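Local atomic coordinates of adenosine deaminase 1 (Arthrobacter aurescens, PDB entry 3RYS), a protein that probably catalyses the zinc-dependent hydrolytic deamination of adenine to hypoxanthine and ammonium, a step in purine salvage. Residues D58-S61 with F62-Y66; L73-E76 with Q77-T80; S250-R253 with L254-V257. All blocks are in the same frame, centred on the assembly; numbering follows the deposited sequence.

Contact 1 (D58-S61 with F62-Y66); sequences DLQS and FLDLY. With ADE (adenine), chain D.
Leu59 and Leu63, one turn apart at the start of helix 59-69, pack with Leu59 CG 4.0 Å from Leu63 CD1, while Leu63 N donates to Leu59 O at 2.9 Å in a nearly straight bond (172°). This is the tightly packed side. Leu59 CD1 rests over adenine N1 at 3.6 Å and Leu63 CD2 over N9 at 3.6 Å, both on one face of the purine. Phe62 turns its ring edge to that same face, with CE2 3.8 Å from adenine N7; its outer neighbours include Phe56 and Tyr284, both edge-to-face. Tyr66 instead sets its ring face against the base, CZ lying 3.7 Å from adenine C8.

The solvent side is looser and polar. Gln60 bends at its second torsion (chi2 53°), which lets NE2 donate a hydrogen bond to Asp64 OD1 at 3.0 Å; the acceptor lies in the amide plane, but NE2 approaches from above the carboxylate, 48° out of its plane. Were Gln60 replaced by an alanine, Asp64 OD1 would probably lose this donor and its carboxylate would be more free to turn. At the helix start Asp58 is the N-cap: its OD1 accepts from Ser61 N at 3.0 Å, on the syn side though tilted out of the carboxylate plane. Ser61 OG donates back to Asp58 O and is also bonded to Thr57 N.

Chemically, the apolar groups meet the base by van der Waals and ring contacts, the cap and the Gln60-Asp64 bond stay within the helix, and polar contacts to adenine come from elsewhere, among them Ser172 N, Glu202 and Asp281.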
ATOM      1  N   ASP A  58       2.459  -7.474 -16.420  1.00 24.07           N
ATOM      2  CA  ASP A  58       1.822  -8.215 -15.333  1.00 19.56           C
ATOM      3  C   ASP A  58       2.516  -7.831 -14.033  1.00 18.88           C
ATOM      4  O   ASP A  58       3.419  -6.993 -14.040  1.00 18.49           O
ATOM      5  CB  ASP A  58       1.893  -9.732 -15.572  1.00 18.07           C
ATOM      6  CG  ASP A  58       3.322 -10.246 -15.753  1.00 21.62           C
ATOM      7  OD1 ASP A  58       4.278  -9.442 -15.725  1.00 21.34           O
ATOM      8  OD2 ASP A  58       3.491 -11.473 -15.923  1.00 23.37           O
ATOM      9  N   LEU A  59       2.103  -8.432 -12.922  1.00 17.19           N
ATOM     10  CA  LEU A  59       2.701  -8.106 -11.632  1.00 16.90           C
ATOM     11  C   LEU A  59       4.210  -8.315 -11.654  1.00 19.22           C
ATOM     12  O   LEU A  59       4.969  -7.489 -11.144  1.00 18.85           O
ATOM     13  CB  LEU A  59       2.084  -8.939 -10.508  1.00 16.72           C
ATOM     14  CG  LEU A  59       2.670  -8.685  -9.115  1.00 17.41           C
ATOM     15  CD1 LEU A  59       2.504  -7.225  -8.715  1.00 15.60           C
ATOM     16  CD2 LEU A  59       2.040  -9.600  -8.073  1.00 18.71           C
ATOM     17  N   GLN A  60       4.635  -9.423 -12.252  1.00 20.60           N
ATOM     18  CA  GLN A  60       6.037  -9.820 -12.225  1.00 17.75           C
ATOM     19  C   GLN A  60       6.952  -8.803 -12.908  1.00 18.63           C
ATOM     20  O   GLN A  60       7.975  -8.407 -12.348  1.00 19.22           O
ATOM     21  CB  GLN A  60       6.216 -11.209 -12.844  1.00 15.73           C
ATOM     22  CG  GLN A  60       7.589 -11.813 -12.600  1.00 15.67           C
ATOM     23  CD  GLN A  60       7.972 -11.833 -11.125  1.00 21.89           C
ATOM     24  OE1 GLN A  60       7.288 -12.435 -10.297  1.00 19.64           O
ATOM     25  NE2 GLN A  60       9.078 -11.174 -10.796  1.00 26.26           N
ATOM     26  N   SER A  61       6.583  -8.382 -14.115  1.00 18.59           N
ATOM     27  CA  SER A  61       7.387  -7.419 -14.855  1.00 17.22           C
ATOM     28  C   SER A  61       7.615  -6.170 -14.012  1.00 19.50           C
ATOM     29  O   SER A  61       8.679  -5.550 -14.076  1.00 19.61           O
ATOM     30  CB  SER A  61       6.720  -7.050 -16.184  1.00 17.97           C
ATOM     31  OG  SER A  61       5.546  -6.282 -15.981  1.00 19.73           O
ATOM     32  N   PHE A  62       6.612  -5.811 -13.217  1.00 16.08           N
ATOM     33  CA  PHE A  62       6.712  -4.660 -12.333  1.00 16.76           C
ATOM     34  C   PHE A  62       7.668  -4.928 -11.180  1.00 17.63           C
ATOM     35  O   PHE A  62       8.590  -4.154 -10.940  1.00 18.33           O
ATOM     36  CB  PHE A  62       5.341  -4.277 -11.786  1.00 15.89           C
ATOM     37  CG  PHE A  62       5.396  -3.586 -10.456  1.00 19.27           C
ATOM     38  CD1 PHE A  62       5.824  -2.266 -10.359  1.00 20.75           C
ATOM     39  CD2 PHE A  62       5.025  -4.254  -9.299  1.00 16.50           C
ATOM     40  CE1 PHE A  62       5.878  -1.622  -9.130  1.00 16.62           C
ATOM     41  CE2 PHE A  62       5.079  -3.620  -8.069  1.00 19.19           C
ATOM     42  CZ  PHE A  62       5.507  -2.300  -7.984  1.00 17.96           C
ATOM     43  N   LEU A  63       7.433  -6.024 -10.463  1.00 19.09           N
ATOM     44  CA  LEU A  63       8.289  -6.407  -9.348  1.00 18.09           C
ATOM     45  C   LEU A  63       9.764  -6.365  -9.751  1.00 20.44           C
ATOM     46  O   LEU A  63      10.612  -5.880  -8.995  1.00 18.33           O
ATOM     47  CB  LEU A  63       7.912  -7.797  -8.820  1.00 16.19           C
ATOM     48  CG  LEU A  63       6.598  -7.929  -8.039  1.00 19.40           C
ATOM     49  CD1 LEU A  63       6.337  -9.379  -7.648  1.00 17.67           C
ATOM     50  CD2 LEU A  63       6.611  -7.046  -6.806  1.00 18.91           C
ATOM     51  N   ASP A  64      10.069  -6.855 -10.948  1.00 17.30           N
ATOM     52  CA  ASP A  64      11.452  -6.877 -11.414  1.00 20.07           C
ATOM     53  C   ASP A  64      12.096  -5.493 -11.355  1.00 18.62           C
ATOM     54  O   ASP A  64      13.210  -5.339 -10.855  1.00 16.96           O
ATOM     55  CB  ASP A  64      11.547  -7.459 -12.826  1.00 20.77           C
ATOM     56  CG  ASP A  64      11.286  -8.953 -12.855  1.00 21.14           C
ATOM     57  OD1 ASP A  64      11.445  -9.606 -11.804  1.00 20.65           O
ATOM     58  OD2 ASP A  64      10.917  -9.474 -13.929  1.00 23.93           O
ATOM     59  N   LEU A  65      11.393  -4.486 -11.864  1.00 19.92           N
ATOM     60  CA  LEU A  65      11.891  -3.117 -11.806  1.00 22.52           C
ATOM     61  C   LEU A  65      11.886  -2.622 -10.355  1.00 20.56           C
ATOM     62  O   LEU A  65      12.886  -2.106  -9.850  1.00 19.51           O
ATOM     63  CB  LEU A  65      11.046  -2.203 -12.699  1.00 20.79           C
ATOM     64  CG  LEU A  65      11.531  -0.760 -12.849  1.00 21.75           C
ATOM     65  CD1 LEU A  65      12.851  -0.728 -13.586  1.00 22.03           C
ATOM     66  CD2 LEU A  65      10.492   0.086 -13.568  1.00 23.42           C
ATOM     67  N   TYR A  66      10.743  -2.801  -9.701  1.00 17.70           N
ATOM     68  CA  TYR A  66      10.536  -2.454  -8.298  1.00 17.15           C
ATOM     69  C   TYR A  66      11.688  -2.903  -7.396  1.00 17.39           C
ATOM     70  O   TYR A  66      12.173  -2.136  -6.565  1.00 16.14           O
ATOM     71  CB  TYR A  66       9.218  -3.085  -7.850  1.00 18.36           C
ATOM     72  CG  TYR A  66       8.872  -2.999  -6.384  1.00 17.63           C
ATOM     73  CD1 TYR A  66       9.012  -4.108  -5.559  1.00 17.69           C
ATOM     74  CD2 TYR A  66       8.348  -1.835  -5.834  1.00 14.56           C
ATOM     75  CE1 TYR A  66       8.667  -4.055  -4.223  1.00 16.76           C
ATOM     76  CE2 TYR A  66       8.002  -1.772  -4.500  1.00 14.52           C
ATOM     77  CZ  TYR A  66       8.165  -2.886  -3.695  1.00 16.56           C
ATOM     78  OH  TYR A  66       7.823  -2.839  -2.361  1.00 14.78           O
TER
HETATM   79  N9  ADE D 345       4.873  -5.486  -4.075  1.00 18.84           N
HETATM   80  C8  ADE D 345       4.736  -4.125  -4.148  1.00 21.89           C
HETATM   81  N7  ADE D 345       3.564  -3.723  -4.593  1.00 20.30           N
HETATM   82  C5  ADE D 345       2.886  -4.911  -4.832  1.00 22.54           C
HETATM   83  C6  ADE D 345       1.589  -5.182  -5.317  1.00 23.31           C
HETATM   84  N6  ADE D 345       0.723  -4.221  -5.660  1.00 21.81           N
HETATM   85  N1  ADE D 345       1.220  -6.478  -5.435  1.00 22.49           N
HETATM   86  C2  ADE D 345       2.096  -7.433  -5.091  1.00 22.84           C
HETATM   87  N3  ADE D 345       3.340  -7.305  -4.622  1.00 21.82           N
HETATM   88  C4  ADE D 345       3.677  -6.007  -4.517  1.00 20.84           C

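Contact 2 (L73-E76 with Q77-T80); sequences LQTE and QDFT
Thr75 O receives the backbone N-H groups of the first turn of helix 76-92, a bond of 3.3 Å from Phe79 N and a weak one from Asp78 N, and Glu76 O takes Thr80 N at 3.0 Å in the next step. Side chains close the same turn. With chi1 at 73°, Thr75 directs OG1 forward to Asp78 N, which it meets at 3.1 Å. Asp78 answers in reverse: its CG sits beside its own backbone N (chi1 -65°), and OD2 accepts from Thr75 N at 2.8 Å, the donor standing above the carboxylate plane. These reciprocal bonds are a capping box, with Thr75 as the N-cap, and they start the helix that leads into strand 95-102 of the TIM-barrel fold.

Asp78 OD2 carries a second donor, Gln74 N at 2.9 Å, on the anti side and closer to the carboxylate plane, so one oxygen gathers two consecutive amides of the incoming loop. The other oxygen, OD1, forms a salt bridge to Arg37 at the end of helix 28-37.

The apolar half lies around Phe79. Leu73 crosses it at about a right angle and places CB over the ring face, 4.2 Å from the centroid and 27° off the normal, a CH-pi contact; Leu73 CD1 adds a contact to Phe79 CE1 at 3.8 Å. His107 meets the Phe79 ring edge-to-face, and Thr116 and Cys117 of helix 114-125 also touch the phenyl side chain.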
ATOM      1  N   LEU A  73      19.215   2.111  -2.295  1.00 13.09           N
ATOM      2  CA  LEU A  73      18.942   2.262  -0.870  1.00 13.38           C
ATOM      3  C   LEU A  73      19.988   1.561  -0.015  1.00 15.18           C
ATOM      4  O   LEU A  73      19.841   0.385   0.297  1.00 18.44           O
ATOM      5  CB  LEU A  73      17.563   1.697  -0.539  1.00 14.11           C
ATOM      6  CG  LEU A  73      16.361   2.352  -1.213  1.00 11.79           C
ATOM      7  CD1 LEU A  73      15.079   1.600  -0.871  1.00  7.55           C
ATOM      8  CD2 LEU A  73      16.270   3.817  -0.806  1.00 12.83           C
ATOM      9  N   GLN A  74      21.030   2.285   0.384  1.00 16.79           N
ATOM     10  CA  GLN A  74      22.144   1.684   1.123  1.00 17.26           C
ATOM     11  C   GLN A  74      22.196   2.099   2.591  1.00 14.99           C
ATOM     12  O   GLN A  74      22.468   1.284   3.472  1.00 16.02           O
ATOM     13  CB  GLN A  74      23.481   2.042   0.460  1.00 19.83           C
ATOM     14  CG  GLN A  74      23.656   1.492  -0.944  1.00 21.22           C
ATOM     15  CD  GLN A  74      23.596  -0.020  -0.981  1.00 23.71           C
ATOM     16  OE1 GLN A  74      22.890  -0.603  -1.803  1.00 25.29           O
ATOM     17  NE2 GLN A  74      24.334  -0.666  -0.082  1.00 23.47           N
ATOM     18  N   THR A  75      21.946   3.376   2.844  1.00 15.14           N
ATOM     19  CA  THR A  75      22.157   3.941   4.165  1.00 15.73           C
ATOM     20  C   THR A  75      20.849   4.321   4.830  1.00 15.76           C
ATOM     21  O   THR A  75      19.815   4.464   4.174  1.00 15.23           O
ATOM     22  CB  THR A  75      23.039   5.206   4.097  1.00 16.84           C
ATOM     23  OG1 THR A  75      22.282   6.292   3.544  1.00 15.61           O
ATOM     24  CG2 THR A  75      24.263   4.950   3.231  1.00 16.08           C
ATOM     25  N   GLU A  76      20.917   4.496   6.142  1.00 14.83           N
ATOM     26  CA  GLU A  76      19.781   4.933   6.926  1.00 15.35           C
ATOM     27  C   GLU A  76      19.214   6.215   6.326  1.00 15.45           C
ATOM     28  O   GLU A  76      18.001   6.379   6.218  1.00 19.41           O
ATOM     29  CB  GLU A  76      20.220   5.154   8.374  1.00 17.85           C
ATOM     30  CG  GLU A  76      19.156   4.862   9.409  1.00 23.61           C
ATOM     31  CD  GLU A  76      19.744   4.492  10.761  1.00 30.08           C
ATOM     32  OE1 GLU A  76      20.500   3.497  10.832  1.00 25.70           O
ATOM     33  OE2 GLU A  76      19.438   5.191  11.756  1.00 34.41           O
ATOM     34  N   GLN A  77      20.103   7.117   5.921  1.00 15.96           N
ATOM     35  CA  GLN A  77      19.702   8.387   5.329  1.00 15.56           C
ATOM     36  C   GLN A  77      18.871   8.152   4.071  1.00 16.28           C
ATOM     37  O   GLN A  77      17.886   8.850   3.823  1.00 15.56           O
ATOM     38  CB  GLN A  77      20.936   9.243   5.015  1.00 16.94           C
ATOM     39  CG  GLN A  77      20.633  10.686   4.612  1.00 18.62           C
ATOM     40  CD  GLN A  77      19.785  11.422   5.642  1.00 30.81           C
ATOM     41  OE1 GLN A  77      19.824  11.113   6.836  1.00 29.70           O
ATOM     42  NE2 GLN A  77      19.012  12.404   5.180  1.00 26.43           N
ATOM     43  N   ASP A  78      19.271   7.160   3.282  1.00 17.02           N
ATOM     44  CA  ASP A  78      18.549   6.804   2.063  1.00 16.50           C
ATOM     45  C   ASP A  78      17.085   6.455   2.338  1.00 16.26           C
ATOM     46  O   ASP A  78      16.184   6.920   1.638  1.00 14.00           O
ATOM     47  CB  ASP A  78      19.247   5.642   1.356  1.00 16.70           C
ATOM     48  CG  ASP A  78      20.625   6.018   0.846  1.00 17.14           C
ATOM     49  OD1 ASP A  78      20.850   7.217   0.580  1.00 16.21           O
ATOM     50  OD2 ASP A  78      21.480   5.116   0.708  1.00 14.50           O
ATOM     51  N   PHE A  79      16.854   5.641   3.363  1.00 14.78           N
ATOM     52  CA  PHE A  79      15.499   5.237   3.720  1.00 14.85           C
ATOM     53  C   PHE A  79      14.685   6.406   4.264  1.00 15.62           C
ATOM     54  O   PHE A  79      13.519   6.580   3.910  1.00 13.96           O
ATOM     55  CB  PHE A  79      15.527   4.070   4.711  1.00 14.18           C
ATOM     56  CG  PHE A  79      15.975   2.773   4.097  1.00 15.02           C
ATOM     57  CD1 PHE A  79      15.075   1.964   3.411  1.00 13.92           C
ATOM     58  CD2 PHE A  79      17.296   2.366   4.189  1.00 13.58           C
ATOM     59  CE1 PHE A  79      15.485   0.770   2.834  1.00 11.12           C
ATOM     60  CE2 PHE A  79      17.713   1.173   3.615  1.00 13.43           C
ATOM     61  CZ  PHE A  79      16.804   0.373   2.937  1.00 11.79           C
ATOM     62  N   THR A  80      15.313   7.210   5.118  1.00 14.92           N
ATOM     63  CA  THR A  80      14.679   8.403   5.666  1.00 15.06           C
ATOM     64  C   THR A  80      14.240   9.355   4.558  1.00 16.31           C
ATOM     65  O   THR A  80      13.084   9.768   4.505  1.00 16.65           O
ATOM     66  CB  THR A  80      15.635   9.154   6.606  1.00 16.87           C
ATOM     67  OG1 THR A  80      15.837   8.384   7.797  1.00 19.25           O
ATOM     68  CG2 THR A  80      15.066  10.512   6.971  1.00 15.07           C
TER

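Contact 3 (S250-R253 with L254-V257); sequences SNVR and LRAV
Arg255 folds back on Val252, its guanidinium presented edge-on to a carbonyl of the last turn of helix 248-253. The chain bends at chi2 and chi3, which curls NH1 round to Val252 O at 2.7 Å; the oxygen lies near the guanidinium plane, and NH1 lies in the carbonyl plane. Arg255 N reaches Val252 O at 3.0 Å from quite another direction, well above the carbonyl plane. Two donors of one residue therefore hold Val252 O. The arginine also touches a crystal neighbour, so its pose may owe something to the lattice.

The backbone evidence identifies a Schellman motif: Arg255 takes a positive phi (72°), its N bonds to Val252 O, and Ala256 N makes a weak bond to Asn251 O. Val257 N adds a firmer bond to Asn251 O at 3.0 Å, arriving above the carbonyl plane.

Once reversed, the chain lays Val257 alongside the helix end. Val257 CG2 lies 4.0 Å from Asn251 CB, while Val257 O receives a CA-H...O contact from Val252 CA at 3.4 Å and 167°. Leu254 instead packs on the preceding turn: its CG lies beside the backbone N (chi1 -70°) and 3.4 Å from Ser250 O, and CD1 approaches Ser250 OG at 4.1 Å. The same leucine touches Leu59 and Phe62 of helix 59-69. The polar ends of Ser250 and Asn251 are engaged beyond the turn, by Asp280 of the zinc site and by His263.

Chemically, carbonyls that have run out of helical N-H partners are supplied with donors from the reversing chain. The guanidinium, which also pairs with Asp258, would be expected to offset some of the negative character of this helix end.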
ATOM      1  N   SER A 250      -3.007   1.099 -10.054  1.00 13.07           N
ATOM      2  CA  SER A 250      -2.136  -0.064  -9.970  1.00 14.76           C
ATOM      3  C   SER A 250      -2.676  -1.206 -10.845  1.00 15.03           C
ATOM      4  O   SER A 250      -1.949  -1.768 -11.675  1.00 11.90           O
ATOM      5  CB  SER A 250      -1.983  -0.510  -8.514  1.00 11.54           C
ATOM      6  OG  SER A 250      -1.190  -1.676  -8.425  1.00 11.28           O
ATOM      7  N   ASN A 251      -3.956  -1.526 -10.664  1.00 12.02           N
ATOM      8  CA  ASN A 251      -4.595  -2.607 -11.403  1.00 12.82           C
ATOM      9  C   ASN A 251      -4.573  -2.382 -12.913  1.00 15.39           C
ATOM     10  O   ASN A 251      -4.430  -3.331 -13.692  1.00 13.95           O
ATOM     11  CB  ASN A 251      -6.033  -2.810 -10.919  1.00 12.59           C
ATOM     12  CG  ASN A 251      -6.107  -3.156  -9.443  1.00 15.32           C
ATOM     13  OD1 ASN A 251      -5.144  -3.657  -8.864  1.00 14.49           O
ATOM     14  ND2 ASN A 251      -7.253  -2.890  -8.828  1.00 14.41           N
ATOM     15  N   VAL A 252      -4.715  -1.128 -13.325  1.00 11.86           N
ATOM     16  CA  VAL A 252      -4.683  -0.799 -14.740  1.00 15.24           C
ATOM     17  C   VAL A 252      -3.273  -0.971 -15.305  1.00 15.46           C
ATOM     18  O   VAL A 252      -3.078  -1.646 -16.316  1.00 14.47           O
ATOM     19  CB  VAL A 252      -5.187   0.638 -15.021  1.00 12.52           C
ATOM     20  CG1 VAL A 252      -4.857   1.043 -16.446  1.00 10.59           C
ATOM     21  CG2 VAL A 252      -6.684   0.728 -14.783  1.00 16.78           C
ATOM     22  N   ARG A 253      -2.291  -0.377 -14.637  1.00 12.78           N
ATOM     23  CA  ARG A 253      -0.926  -0.387 -15.139  1.00 12.96           C
ATOM     24  C   ARG A 253      -0.274  -1.772 -15.076  1.00 14.32           C
ATOM     25  O   ARG A 253       0.722  -2.018 -15.747  1.00 12.99           O
ATOM     26  CB  ARG A 253      -0.080   0.654 -14.405  1.00 14.49           C
ATOM     27  CG  ARG A 253      -0.334   2.082 -14.862  1.00 13.05           C
ATOM     28  CD  ARG A 253       0.279   2.351 -16.235  1.00 13.01           C
ATOM     29  NE  ARG A 253       1.729   2.177 -16.219  1.00 19.40           N
ATOM     30  CZ  ARG A 253       2.599   3.116 -15.850  1.00 21.99           C
ATOM     31  NH1 ARG A 253       3.897   2.852 -15.863  1.00 22.29           N
ATOM     32  NH2 ARG A 253       2.179   4.318 -15.468  1.00 17.63           N
ATOM     33  N   LEU A 254      -0.842  -2.671 -14.277  1.00 15.97           N
ATOM     34  CA  LEU A 254      -0.333  -4.038 -14.177  1.00 14.50           C
ATOM     35  C   LEU A 254      -1.159  -4.979 -15.039  1.00 15.29           C
ATOM     36  O   LEU A 254      -0.916  -6.187 -15.069  1.00 14.74           O
ATOM     37  CB  LEU A 254      -0.330  -4.524 -12.725  1.00 13.35           C
ATOM     38  CG  LEU A 254       0.680  -3.877 -11.780  1.00 14.74           C
ATOM     39  CD1 LEU A 254       0.760  -4.670 -10.492  1.00 14.26           C
ATOM     40  CD2 LEU A 254       2.047  -3.785 -12.439  1.00 16.27           C
ATOM     41  N   ARG A 255      -2.146  -4.411 -15.724  1.00 15.16           N
ATOM     42  CA  ARG A 255      -2.980  -5.147 -16.674  1.00 15.59           C
ATOM     43  C   ARG A 255      -3.958  -6.130 -16.018  1.00 13.89           C
ATOM     44  O   ARG A 255      -4.533  -6.978 -16.692  1.00 13.91           O
ATOM     45  CB  ARG A 255      -2.122  -5.860 -17.726  1.00 13.53           C
ATOM     46  CG  ARG A 255      -0.964  -5.033 -18.263  1.00 15.15           C
ATOM     47  CD  ARG A 255      -1.373  -3.615 -18.648  1.00 15.90           C
ATOM     48  NE  ARG A 255      -2.261  -3.563 -19.807  1.00 16.95           N
ATOM     49  CZ  ARG A 255      -3.498  -3.070 -19.787  1.00 19.39           C
ATOM     50  NH1 ARG A 255      -4.004  -2.584 -18.663  1.00 21.37           N
ATOM     51  NH2 ARG A 255      -4.232  -3.059 -20.890  1.00 23.45           N
ATOM     52  N   ALA A 256      -4.150  -6.012 -14.709  1.00 15.33           N
ATOM     53  CA  ALA A 256      -5.183  -6.784 -14.029  1.00 13.51           C
ATOM     54  C   ALA A 256      -6.542  -6.305 -14.514  1.00 16.05           C
ATOM     55  O   ALA A 256      -7.498  -7.075 -14.582  1.00 17.98           O
ATOM     56  CB  ALA A 256      -5.071  -6.626 -12.524  1.00 14.74           C
ATOM     57  N   VAL A 257      -6.610  -5.017 -14.845  1.00 15.05           N
ATOM     58  CA  VAL A 257      -7.796  -4.405 -15.434  1.00 16.23           C
ATOM     59  C   VAL A 257      -7.380  -3.710 -16.726  1.00 17.73           C
ATOM     60  O   VAL A 257      -6.372  -3.001 -16.758  1.00 18.63           O
ATOM     61  CB  VAL A 257      -8.440  -3.372 -14.481  1.00 17.41           C
ATOM     62  CG1 VAL A 257      -9.542  -2.611 -15.191  1.00 16.32           C
ATOM     63  CG2 VAL A 257      -8.984  -4.056 -13.239  1.00 15.07           C
TER

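Overall arrangement
The three contacts follow one another along the chain of a TIM-barrel protein. Contact 1 opens helix 59-69, contact 2 starts the next helix, 76-92, and contact 3 ends the short helix 248-253, far later in sequence. Contacts 1 and 3 nevertheless meet, their centres about 12 Å apart: Leu254 CD2 lies 3.4 Å from Phe62 CB, and Leu254 CD1 packs on Leu59 CD1. Together they bring two distant parts of the chain to the adenine and zinc site. Contact 2 stands apart, its centre about 22 Å from that of contact 1 and about 30 Å from that of contact 3, with the Leu73 side chain about 12 Å from the adenine.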